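Local coordinates for protein lasso peptide isopeptidase AtxE2 (Asticcacaulis excentricus, PDB 5TXE) that hydrolyses the isopeptide bond of the lasso peptides astexin-2 and astexin-3, opening these threaded substrates into linear peptides, at residues A[205-209]-A[210-214]; A[498-501]-A[502-506]; A[640-643]-A[644-647]; A[676-679]-A[680-683]. The protein carries 1 engineered substitution. All coordinates share one frame; numbering follows the deposited sequence.

Each of the four contacts is local, made by side chains a few residues apart. Contact 2 is the buried one, on helix 494-512 of the hydrolase domain, with leucines and an isoleucine facing neighbouring elements and polar groups bonded along the helix. Contact 3, partly buried, is where helix 643-662 starts, close behind the probable charge-relay histidine; an arginine there reaches back to backbone carbonyls. Contacts 1 and 4 lie at the surface: the first is an irregular loop near the peptide-binding residues, with an aspartate-arginine pair bridging its turn, the second a late helix, 672-684, whose arginines lie outward while its tryptophan packs against helix 643-662, the helix that contact 3 begins.

Contact 1 (A[205-209]-A[210-214]); sequences RGWVY and DERFH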
loop_
_atom_site.group_PDB
_atom_site.type_symbol
_atom_site.label_atom_id
_atom_site.label_comp_id
_atom_site.label_asym_id
_atom_site.label_seq_id
_atom_site.Cartn_x
_atom_site.Cartn_y
_atom_site.Cartn_z
ATOM N N ARG A 205 -10.282 25.990 28.619
ATOM C CA ARG A 205 -10.382 25.530 29.994
ATOM C C ARG A 205 -9.472 24.349 30.304
ATOM O O ARG A 205 -9.433 23.848 31.431
ATOM C CB ARG A 205 -11.829 25.191 30.282
ATOM C CG ARG A 205 -12.713 26.427 30.412
ATOM C CD ARG A 205 -14.195 26.061 30.709
ATOM N NE ARG A 205 -14.786 25.027 29.810
ATOM C CZ ARG A 205 -15.202 25.240 28.545
ATOM N NH1 ARG A 205 -15.082 26.442 27.982
ATOM N NH2 ARG A 205 -15.736 24.255 27.807
ATOM N N GLY A 206 -8.699 23.944 29.315
ATOM C CA GLY A 206 -7.848 22.760 29.414
ATOM C C GLY A 206 -8.659 21.538 29.012
ATOM O O GLY A 206 -9.840 21.516 29.225
ATOM N N TRP A 207 -8.016 20.516 28.425
ATOM C CA TRP A 207 -8.699 19.329 28.030
ATOM C C TRP A 207 -8.313 18.201 28.935
ATOM O O TRP A 207 -7.127 17.981 29.228
ATOM C CB TRP A 207 -8.231 18.941 26.631
ATOM C CG TRP A 207 -8.495 19.884 25.501
ATOM C CD1 TRP A 207 -9.697 20.299 25.036
ATOM C CD2 TRP A 207 -7.504 20.385 24.576
ATOM N NE1 TRP A 207 -9.528 21.078 23.928
ATOM C CE2 TRP A 207 -8.192 21.149 23.619
ATOM C CE3 TRP A 207 -6.121 20.321 24.511
ATOM C CZ2 TRP A 207 -7.538 21.854 22.625
ATOM C CZ3 TRP A 207 -5.468 20.980 23.505
ATOM C CH2 TRP A 207 -6.185 21.754 22.567
ATOM N N VAL A 208 -9.291 17.405 29.335
ATOM C CA VAL A 208 -8.989 16.195 30.109
ATOM C C VAL A 208 -8.317 15.167 29.181
ATOM O O VAL A 208 -8.878 14.813 28.142
ATOM C CB VAL A 208 -10.264 15.493 30.627
ATOM C CG1 VAL A 208 -9.871 14.289 31.482
ATOM C CG2 VAL A 208 -11.079 16.427 31.455
ATOM N N TYR A 209 -7.190 14.636 29.601
ATOM C CA TYR A 209 -6.524 13.594 28.829
ATOM C C TYR A 209 -7.290 12.284 28.982
ATOM O O TYR A 209 -7.340 11.721 30.072
ATOM C CB TYR A 209 -5.087 13.378 29.314
ATOM C CG TYR A 209 -4.321 12.344 28.509
ATOM C CD1 TYR A 209 -3.881 12.612 27.232
ATOM C CD2 TYR A 209 -4.014 11.125 29.042
ATOM C CE1 TYR A 209 -3.188 11.667 26.478
ATOM C CE2 TYR A 209 -3.336 10.179 28.297
ATOM C CZ TYR A 209 -2.904 10.488 27.025
ATOM O OH TYR A 209 -2.226 9.557 26.333
ATOM N N ASP A 210 -7.841 11.809 27.878
ATOM C CA ASP A 210 -8.763 10.678 27.860
ATOM C C ASP A 210 -8.715 10.066 26.434
ATOM O O ASP A 210 -7.708 10.191 25.689
ATOM C CB ASP A 210 -10.176 11.154 28.248
ATOM C CG ASP A 210 -10.779 12.234 27.236
ATOM O OD1 ASP A 210 -10.197 12.487 26.143
ATOM O OD2 ASP A 210 -11.849 12.824 27.558
ATOM N N GLU A 211 -9.796 9.404 26.073
ATOM C CA GLU A 211 -9.923 8.610 24.861
ATOM C C GLU A 211 -9.820 9.457 23.596
ATOM O O GLU A 211 -9.748 8.881 22.506
ATOM C CB GLU A 211 -11.254 7.780 24.877
ATOM C CG GLU A 211 -12.588 8.554 24.569
ATOM C CD GLU A 211 -13.253 9.298 25.760
ATOM O OE1 GLU A 211 -12.755 9.216 26.931
ATOM O OE2 GLU A 211 -14.302 9.970 25.527
ATOM N N ARG A 212 -9.813 10.775 23.701
ATOM C CA ARG A 212 -9.682 11.600 22.498
ATOM C C ARG A 212 -8.231 11.770 21.998
ATOM O O ARG A 212 -8.029 12.210 20.887
ATOM C CB ARG A 212 -10.320 12.958 22.699
ATOM C CG ARG A 212 -11.819 12.921 23.060
ATOM C CD ARG A 212 -12.293 14.281 23.510
ATOM N NE ARG A 212 -11.576 14.698 24.701
ATOM C CZ ARG A 212 -11.652 15.923 25.235
ATOM N NH1 ARG A 212 -12.415 16.858 24.670
ATOM N NH2 ARG A 212 -10.979 16.211 26.346
ATOM N N PHE A 213 -7.244 11.358 22.787
ATOM C CA PHE A 213 -5.865 11.651 22.464
ATOM C C PHE A 213 -5.083 10.522 21.876
ATOM O O PHE A 213 -5.265 9.362 22.228
ATOM C CB PHE A 213 -5.121 12.107 23.702
ATOM C CG PHE A 213 -5.457 13.499 24.132
ATOM C CD1 PHE A 213 -6.594 13.761 24.853
ATOM C CD2 PHE A 213 -4.635 14.549 23.795
ATOM C CE1 PHE A 213 -6.905 15.065 25.214
ATOM C CE2 PHE A 213 -4.899 15.822 24.202
ATOM C CZ PHE A 213 -6.049 16.080 24.887
ATOM N N HIS A 214 -4.164 10.885 20.982
ATOM C CA HIS A 214 -3.212 9.965 20.383
ATOM C C HIS A 214 -1.868 10.701 20.350
ATOM O O HIS A 214 -1.536 11.352 19.383
ATOM C CB HIS A 214 -3.676 9.531 18.976
ATOM C CG HIS A 214 -2.807 8.471 18.363
ATOM N ND1 HIS A 214 -1.926 8.715 17.327
ATOM C CD2 HIS A 214 -2.649 7.170 18.682
ATOM C CE1 HIS A 214 -1.312 7.596 16.992
ATOM N NE2 HIS A 214 -1.716 6.645 17.813
HETATM O O HOH W 1 -12.055 18.157 28.250
#
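Asp210 OD1, lying against Val208 O, is gripped twice by Arg212: it takes NE at 3.0 Å through its syn lone pair, a salt bridge, and also the backbone N of Arg212 at 3.0 Å, which comes from above the carboxylate plane. The second bond makes an Asx turn, and it overlaps a type I beta turn from Asp210 to Phe213 in the long loop between helix 190-202 and strand 230-235. With CG of Asp210 placed between its own N and carbonyl carbon (chi1 62°), the carboxylate folds back over the turn toward both donors. Held in this pose, Arg212 gives a hydrogen bond from NH2 to Val208 O at 3.1 Å, and a water binds beside it, accepting from the same NH2 (2.9 Å) and from Val208 N. The carbonyl oxygen sits at the edge of the guanidinium, close to its plane, with an N-H...O angle of 154°. Just before the turn, Tyr209 CD1 lies over one face of the Phe213 ring, toward its rim, the two planes inclined at 46°. Tyr209 CE1 comes within 3.4 Å of Phe213 CB. At the edge of the phenylalanine, CB of Trp207 meets CZ at 4.0 Å, while the indole NE1 bonds to Ile199 O. Next along the chain, His214 bonds Asn562, a residue that binds astexin-3, and makes a weak hydrogen bond to the backbone of the bound peptide.

Contact 2 (A[498-501]-A[502-506]); sequences NILH and TLEDL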
loop_
_atom_site.group_PDB
_atom_site.type_symbol
_atom_site.label_atom_id
_atom_site.label_comp_id
_atom_site.label_asym_id
_atom_site.label_seq_id
_atom_site.Cartn_x
_atom_site.Cartn_y
_atom_site.Cartn_z
ATOM N N ASN A 498 7.295 -17.592 12.493
ATOM C CA ASN A 498 7.122 -18.178 11.140
ATOM C C ASN A 498 7.728 -17.260 10.080
ATOM O O ASN A 498 8.356 -17.711 9.080
ATOM C CB ASN A 498 5.627 -18.361 10.851
ATOM C CG ASN A 498 5.334 -18.819 9.397
ATOM O OD1 ASN A 498 5.944 -19.770 8.874
ATOM N ND2 ASN A 498 4.374 -18.132 8.749
ATOM N N ILE A 499 7.513 -15.956 10.259
ATOM C CA ILE A 499 8.156 -15.005 9.354
ATOM C C ILE A 499 9.677 -15.058 9.423
ATOM O O ILE A 499 10.376 -15.112 8.401
ATOM C CB ILE A 499 7.608 -13.577 9.572
ATOM C CG1 ILE A 499 6.167 -13.556 9.101
ATOM C CG2 ILE A 499 8.421 -12.569 8.752
ATOM C CD1 ILE A 499 5.360 -12.434 9.684
ATOM N N LEU A 500 10.203 -15.019 10.625
ATOM C CA LEU A 500 11.660 -14.994 10.766
ATOM C C LEU A 500 12.284 -16.289 10.228
ATOM O O LEU A 500 13.320 -16.264 9.529
ATOM C CB LEU A 500 12.038 -14.815 12.200
ATOM C CG LEU A 500 13.524 -14.864 12.499
ATOM C CD1 LEU A 500 14.285 -13.778 11.808
ATOM C CD2 LEU A 500 13.749 -14.734 13.976
ATOM N N HIS A 501 11.638 -17.414 10.529
ATOM C CA HIS A 501 12.142 -18.702 10.035
ATOM C C HIS A 501 12.066 -18.759 8.551
ATOM O O HIS A 501 12.942 -19.336 7.911
ATOM C CB HIS A 501 11.344 -19.853 10.610
ATOM C CG HIS A 501 11.601 -20.151 12.056
ATOM N ND1 HIS A 501 12.850 -20.086 12.639
ATOM C CD2 HIS A 501 10.762 -20.575 13.023
ATOM C CE1 HIS A 501 12.766 -20.441 13.907
ATOM N NE2 HIS A 501 11.508 -20.737 14.167
ATOM N N THR A 502 11.061 -18.128 7.958
ATOM C CA THR A 502 10.990 -18.090 6.486
ATOM C C THR A 502 12.117 -17.293 5.903
ATOM O O THR A 502 12.694 -17.681 4.914
ATOM C CB THR A 502 9.655 -17.517 5.989
ATOM O OG1 THR A 502 8.591 -18.275 6.538
ATOM C CG2 THR A 502 9.547 -17.548 4.478
ATOM N N LEU A 503 12.459 -16.178 6.520
ATOM C CA LEU A 503 13.612 -15.424 6.036
ATOM C C LEU A 503 14.910 -16.225 6.151
ATOM O O LEU A 503 15.750 -16.169 5.261
ATOM C CB LEU A 503 13.776 -14.119 6.820
ATOM C CG LEU A 503 12.741 -13.049 6.499
ATOM C CD1 LEU A 503 12.887 -11.927 7.468
ATOM C CD2 LEU A 503 12.904 -12.542 5.067
ATOM N N GLU A 504 15.078 -16.912 7.268
ATOM C CA GLU A 504 16.223 -17.778 7.475
ATOM C C GLU A 504 16.252 -18.920 6.415
ATOM O O GLU A 504 17.303 -19.195 5.866
ATOM C CB GLU A 504 16.261 -18.308 8.890
ATOM C CG GLU A 504 16.569 -17.224 9.939
ATOM C CD GLU A 504 16.423 -17.700 11.387
ATOM O OE1 GLU A 504 15.937 -18.844 11.615
ATOM O OE2 GLU A 504 16.815 -16.946 12.317
ATOM N N ASP A 505 15.104 -19.472 6.042
ATOM C CA ASP A 505 15.043 -20.467 4.949
ATOM C C ASP A 505 15.500 -19.864 3.636
ATOM O O ASP A 505 16.303 -20.455 2.928
ATOM C CB ASP A 505 13.622 -21.023 4.781
ATOM C CG ASP A 505 13.136 -21.780 6.019
ATOM O OD1 ASP A 505 13.988 -22.283 6.769
ATOM O OD2 ASP A 505 11.904 -21.881 6.266
ATOM N N LEU A 506 15.028 -18.663 3.314
ATOM C CA LEU A 506 15.431 -18.043 2.067
ATOM C C LEU A 506 16.917 -17.745 2.043
ATOM O O LEU A 506 17.574 -17.884 1.004
ATOM C CB LEU A 506 14.644 -16.774 1.764
ATOM C CG LEU A 506 13.192 -17.048 1.499
ATOM C CD1 LEU A 506 12.323 -15.791 1.689
ATOM C CD2 LEU A 506 13.066 -17.585 0.070
#
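His501 and Glu504, three residues apart on the helix, run across each other at a slant, ring and carboxylate planes 56° apart. OE1 of the glutamate comes up to the edge of the imidazole, near its plane, and takes a weak hydrogen bond from ND1 at 3.5 Å. The other oxygen of Glu504, OE2, turns to Leu500, one helical turn back, and rests 3.9 Å from its CG. Glu504 gets there with a chain extended beyond CG, which lies beside its own N (chi1 -69°), so that the carboxylate reaches back along the helix. With the carboxylate cut away, as by an alanine here, His501 ND1 is likely to lose this weak acceptor and a gap to open beside Leu500 CG. All this happens within helix 494-512 of the alpha/beta-hydrolase domain, where Ile499 and Leu503 face strand 463-467 and helix 528-539, the helix that follows the nucleophile position, changed to alanine in this structure. On another side of the helix Asn498 and Thr502 point the same way, side by side. Thr502 OG1 lies beside its own backbone N (chi1 -56°), and from there gives its hydrogen to Asn498 O at 2.6 Å. The backbone N of Thr502 reaches that oxygen too, at 3.0 Å, and the two donors approach from opposite faces of the carbonyl plane, so a single acceptor serves both. Thr502 OG1 is bonded as well to Asn409 ND2, and the carboxylate of Asp505 forms a salt bridge with Arg410.

Contact 3 (A[640-643]-A[644-647]); sequences KWQP and AHRL
Arg646 sets out with CG opposite its backbone N (chi1 171°) and bends at chi3, -78°, which swings its guanidinium back to Lys640 O. That carbonyl belongs to the loop leading into helix 643-662, for which Gln642 is the N-cap residue. NH2 bonds the oxygen at 2.8 Å and NH1 adds a weak bond at 3.2 Å; the oxygen lies at the guanidinium edge, while NH2 stands above the carbonyl plane. Arg646 NE and NH2 also bond the carbonyls of Asp450 and Gly449, tying the helix start to a second loop. Gln642 and His645 lie side by side, pointing the same way, amide and ring planes 38° apart. CB of Gln642 makes an off-centre CH-pi contact with the imidazole, 4.0 Å from its centroid, while CG of Gln642 sits over the centre of the Trp641 ring. A glycine at Gln642 would probably strip both rings of this packing, leave Asn82 ND2 without this acceptor and take one of two donors from Asn635 O. His645 ND1 is bonded to Glu636, and the helix's first turn closes with Arg646 N on Gln642 O at 3.0 Å.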
loop_
_atom_site.group_PDB
_atom_site.type_symbol
_atom_site.label_atom_id
_atom_site.label_comp_id
_atom_site.label_asym_id
_atom_site.label_seq_id
_atom_site.Cartn_x
_atom_site.Cartn_y
_atom_site.Cartn_z
ATOM N N LYS A 640 6.036 7.884 3.768
ATOM C CA LYS A 640 6.525 9.224 3.486
ATOM C C LYS A 640 6.002 9.699 2.160
ATOM O O LYS A 640 5.766 8.904 1.315
ATOM C CB LYS A 640 8.039 9.319 3.545
ATOM C CG LYS A 640 8.587 9.040 4.921
ATOM C CD LYS A 640 10.099 9.019 4.914
ATOM C CE LYS A 640 10.676 8.760 6.292
ATOM N NZ LYS A 640 10.560 7.330 6.711
ATOM N N TRP A 641 5.755 11.001 2.043
ATOM C CA TRP A 641 5.082 11.544 0.872
ATOM C C TRP A 641 5.927 12.580 0.136
ATOM O O TRP A 641 5.677 12.854 -1.053
ATOM C CB TRP A 641 3.732 12.129 1.307
ATOM C CG TRP A 641 3.803 13.324 2.158
ATOM C CD1 TRP A 641 4.002 13.349 3.488
ATOM C CD2 TRP A 641 3.580 14.717 1.749
ATOM N NE1 TRP A 641 3.973 14.675 3.944
ATOM C CE2 TRP A 641 3.725 15.513 2.886
ATOM C CE3 TRP A 641 3.298 15.340 0.531
ATOM C CZ2 TRP A 641 3.580 16.908 2.857
ATOM C CZ3 TRP A 641 3.168 16.729 0.496
ATOM C CH2 TRP A 641 3.297 17.494 1.665
ATOM N N GLN A 642 6.940 13.173 0.799
ATOM C CA GLN A 642 7.684 14.272 0.174
ATOM C C GLN A 642 8.856 13.729 -0.637
ATOM O O GLN A 642 9.674 12.973 -0.132
ATOM C CB GLN A 642 8.177 15.297 1.198
ATOM C CG GLN A 642 7.075 15.907 2.055
ATOM C CD GLN A 642 7.585 17.022 2.956
ATOM O OE1 GLN A 642 8.386 17.833 2.559
ATOM N NE2 GLN A 642 7.139 17.027 4.167
ATOM N N PRO A 643 8.889 14.047 -1.935
ATOM C CA PRO A 643 9.891 13.437 -2.801
ATOM C C PRO A 643 11.336 13.643 -2.367
ATOM O O PRO A 643 12.147 12.713 -2.525
ATOM C CB PRO A 643 9.645 14.112 -4.134
ATOM C CG PRO A 643 8.170 14.439 -4.098
ATOM C CD PRO A 643 7.941 14.877 -2.691
ATOM N N ALA A 644 11.681 14.828 -1.842
ATOM C CA ALA A 644 13.064 15.050 -1.404
ATOM C C ALA A 644 13.392 14.120 -0.260
ATOM O O ALA A 644 14.493 13.589 -0.153
ATOM C CB ALA A 644 13.280 16.494 -0.986
ATOM N N HIS A 645 12.405 13.912 0.589
ATOM C CA HIS A 645 12.628 13.017 1.709
ATOM C C HIS A 645 12.875 11.592 1.242
ATOM O O HIS A 645 13.747 10.889 1.787
ATOM C CB HIS A 645 11.448 13.011 2.641
ATOM C CG HIS A 645 11.268 14.268 3.395
ATOM N ND1 HIS A 645 10.129 14.535 4.121
ATOM C CD2 HIS A 645 12.092 15.321 3.577
ATOM C CE1 HIS A 645 10.257 15.712 4.702
ATOM N NE2 HIS A 645 11.416 16.234 4.337
ATOM N N ARG A 646 12.042 11.131 0.321
ATOM C CA ARG A 646 12.175 9.754 -0.175
ATOM C C ARG A 646 13.517 9.558 -0.792
ATOM O O ARG A 646 14.182 8.565 -0.534
ATOM C CB ARG A 646 11.081 9.443 -1.171
ATOM C CG ARG A 646 11.228 8.095 -1.924
ATOM C CD ARG A 646 9.893 7.610 -2.517
ATOM N NE ARG A 646 9.063 7.024 -1.460
ATOM C CZ ARG A 646 8.010 7.597 -0.890
ATOM N NH1 ARG A 646 7.503 8.776 -1.318
ATOM N NH2 ARG A 646 7.441 6.973 0.128
ATOM N N LEU A 647 13.970 10.521 -1.595
ATOM C CA LEU A 647 15.265 10.387 -2.211
ATOM C C LEU A 647 16.382 10.310 -1.195
ATOM O O LEU A 647 17.332 9.567 -1.353
ATOM C CB LEU A 647 15.500 11.546 -3.198
ATOM C CG LEU A 647 16.876 11.536 -3.877
ATOM C CD1 LEU A 647 17.074 10.260 -4.647
ATOM C CD2 LEU A 647 17.046 12.721 -4.843
#

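Contact 4 (A[676-679]-A[680-683]); sequences DRWR and ALRA
The backbone runs as regular alpha-helix, each N-H from Ala680 to Ala683 bonding the carbonyl four residues back, with Leu681 N to Arg677 O at 2.9 Å. This is helix 672-684, close to the end of the modelled chain, packed on helix 643-662 and far from the catalytic site. Trp678 carries the inner side of the contact. Its CD1 meets Leu681 CD1 at 4.1 Å, the two side chains slanting past each other. The indole also meets Trp656 edge-to-face, and its NE1 bonds Glu629, which also forms a salt bridge with Arg677. The chain of Leu681 lies back along the helix as well, its CG 3.5 Å from Arg677 O. On the outer side Arg679 and Arg682 run side by side and point the same way, their guanidinium planes turned 51° apart. NH2 of Arg682 comes 3.8 Å from CG of Arg679, so it meets the neighbour's aliphatic part, and the charged atoms stay apart: Arg679 NE is 5.4 Å from Arg682 NH2. Both arginines also touch Phe659 of the longer helix. Arg679 bends at chi3 (-80°), and its guanidinium turns back toward Asp676, where NH2 forms a salt bridge with Asp676 OD1 through a weak hydrogen bond of 3.4 Å. A water joins the second arginine to the backbone, giving a hydrogen to Arg679 O at 2.6 Å and accepting weakly from Arg682 NE at 3.3 Å.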
loop_
_atom_site.group_PDB
_atom_site.type_symbol
_atom_site.label_atom_id
_atom_site.label_comp_id
_atom_site.label_asym_id
_atom_site.label_seq_id
_atom_site.Cartn_x
_atom_site.Cartn_y
_atom_site.Cartn_z
ATOM N N ASP A 676 31.944 10.348 9.271
ATOM C CA ASP A 676 32.529 10.546 10.630
ATOM C C ASP A 676 31.668 9.892 11.706
ATOM O O ASP A 676 32.146 9.164 12.573
ATOM C CB ASP A 676 32.701 12.041 10.975
ATOM C CG ASP A 676 33.787 12.738 10.131
ATOM O OD1 ASP A 676 34.622 12.031 9.491
ATOM O OD2 ASP A 676 33.783 13.995 10.089
ATOM N N ARG A 677 30.375 10.162 11.665
ATOM C CA ARG A 677 29.477 9.622 12.642
ATOM C C ARG A 677 29.463 8.093 12.593
ATOM O O ARG A 677 29.501 7.440 13.603
ATOM C CB ARG A 677 28.090 10.095 12.291
ATOM C CG ARG A 677 27.434 11.051 13.240
ATOM C CD ARG A 677 25.963 11.106 12.878
ATOM N NE ARG A 677 25.877 11.981 11.772
ATOM C CZ ARG A 677 25.234 11.835 10.624
ATOM N NH1 ARG A 677 24.488 10.785 10.293
ATOM N NH2 ARG A 677 25.336 12.857 9.792
ATOM N N TRP A 678 29.395 7.527 11.397
ATOM C CA TRP A 678 29.273 6.096 11.274
ATOM C C TRP A 678 30.597 5.397 11.631
ATOM O O TRP A 678 30.595 4.306 12.220
ATOM C CB TRP A 678 28.809 5.718 9.879
ATOM C CG TRP A 678 27.441 6.214 9.530
ATOM C CD1 TRP A 678 26.568 6.852 10.346
ATOM C CD2 TRP A 678 26.807 6.110 8.274
ATOM N NE1 TRP A 678 25.433 7.158 9.679
ATOM C CE2 TRP A 678 25.564 6.742 8.383
ATOM C CE3 TRP A 678 27.173 5.551 7.050
ATOM C CZ2 TRP A 678 24.666 6.788 7.356
ATOM C CZ3 TRP A 678 26.250 5.624 5.996
ATOM C CH2 TRP A 678 25.022 6.210 6.167
ATOM N N ARG A 679 31.723 6.042 11.363
ATOM C CA ARG A 679 33.024 5.484 11.867
ATOM C C ARG A 679 33.050 5.461 13.374
ATOM O O ARG A 679 33.469 4.460 13.980
ATOM C CB ARG A 679 34.216 6.226 11.282
ATOM C CG ARG A 679 34.421 5.810 9.842
ATOM C CD ARG A 679 35.733 6.264 9.216
ATOM N NE ARG A 679 35.619 7.656 8.821
ATOM C CZ ARG A 679 35.337 8.094 7.593
ATOM N NH1 ARG A 679 35.196 7.277 6.525
ATOM N NH2 ARG A 679 35.213 9.391 7.435
ATOM N N ALA A 680 32.508 6.502 13.993
ATOM C CA ALA A 680 32.419 6.491 15.441
ATOM C C ALA A 680 31.476 5.385 15.919
ATOM O O ALA A 680 31.718 4.802 16.981
ATOM C CB ALA A 680 31.987 7.862 15.994
ATOM N N LEU A 681 30.388 5.121 15.194
ATOM C CA LEU A 681 29.496 4.042 15.625
ATOM C C LEU A 681 30.234 2.683 15.591
ATOM O O LEU A 681 30.083 1.837 16.458
ATOM C CB LEU A 681 28.243 3.953 14.754
ATOM C CG LEU A 681 27.245 5.111 14.852
ATOM C CD1 LEU A 681 26.083 4.837 13.919
ATOM C CD2 LEU A 681 26.715 5.332 16.273
ATOM N N ARG A 682 30.982 2.500 14.524
ATOM C CA ARG A 682 31.768 1.329 14.305
ATOM C C ARG A 682 32.790 1.096 15.401
ATOM O O ARG A 682 32.974 -0.026 15.822
ATOM C CB ARG A 682 32.487 1.415 12.928
ATOM C CG ARG A 682 33.082 0.056 12.486
ATOM C CD ARG A 682 33.463 0.050 11.016
ATOM N NE ARG A 682 34.455 1.051 10.657
ATOM C CZ ARG A 682 34.783 1.341 9.391
ATOM N NH1 ARG A 682 34.170 0.727 8.392
ATOM N NH2 ARG A 682 35.708 2.256 9.121
ATOM N N ALA A 683 33.425 2.156 15.854
ATOM C CA ALA A 683 34.469 2.067 16.886
ATOM C C ALA A 683 33.905 1.723 18.252
ATOM O O ALA A 683 34.653 1.229 19.086
ATOM C CB ALA A 683 35.242 3.373 16.975
HETATM O O HOH W 2 35.553 3.216 12.923
#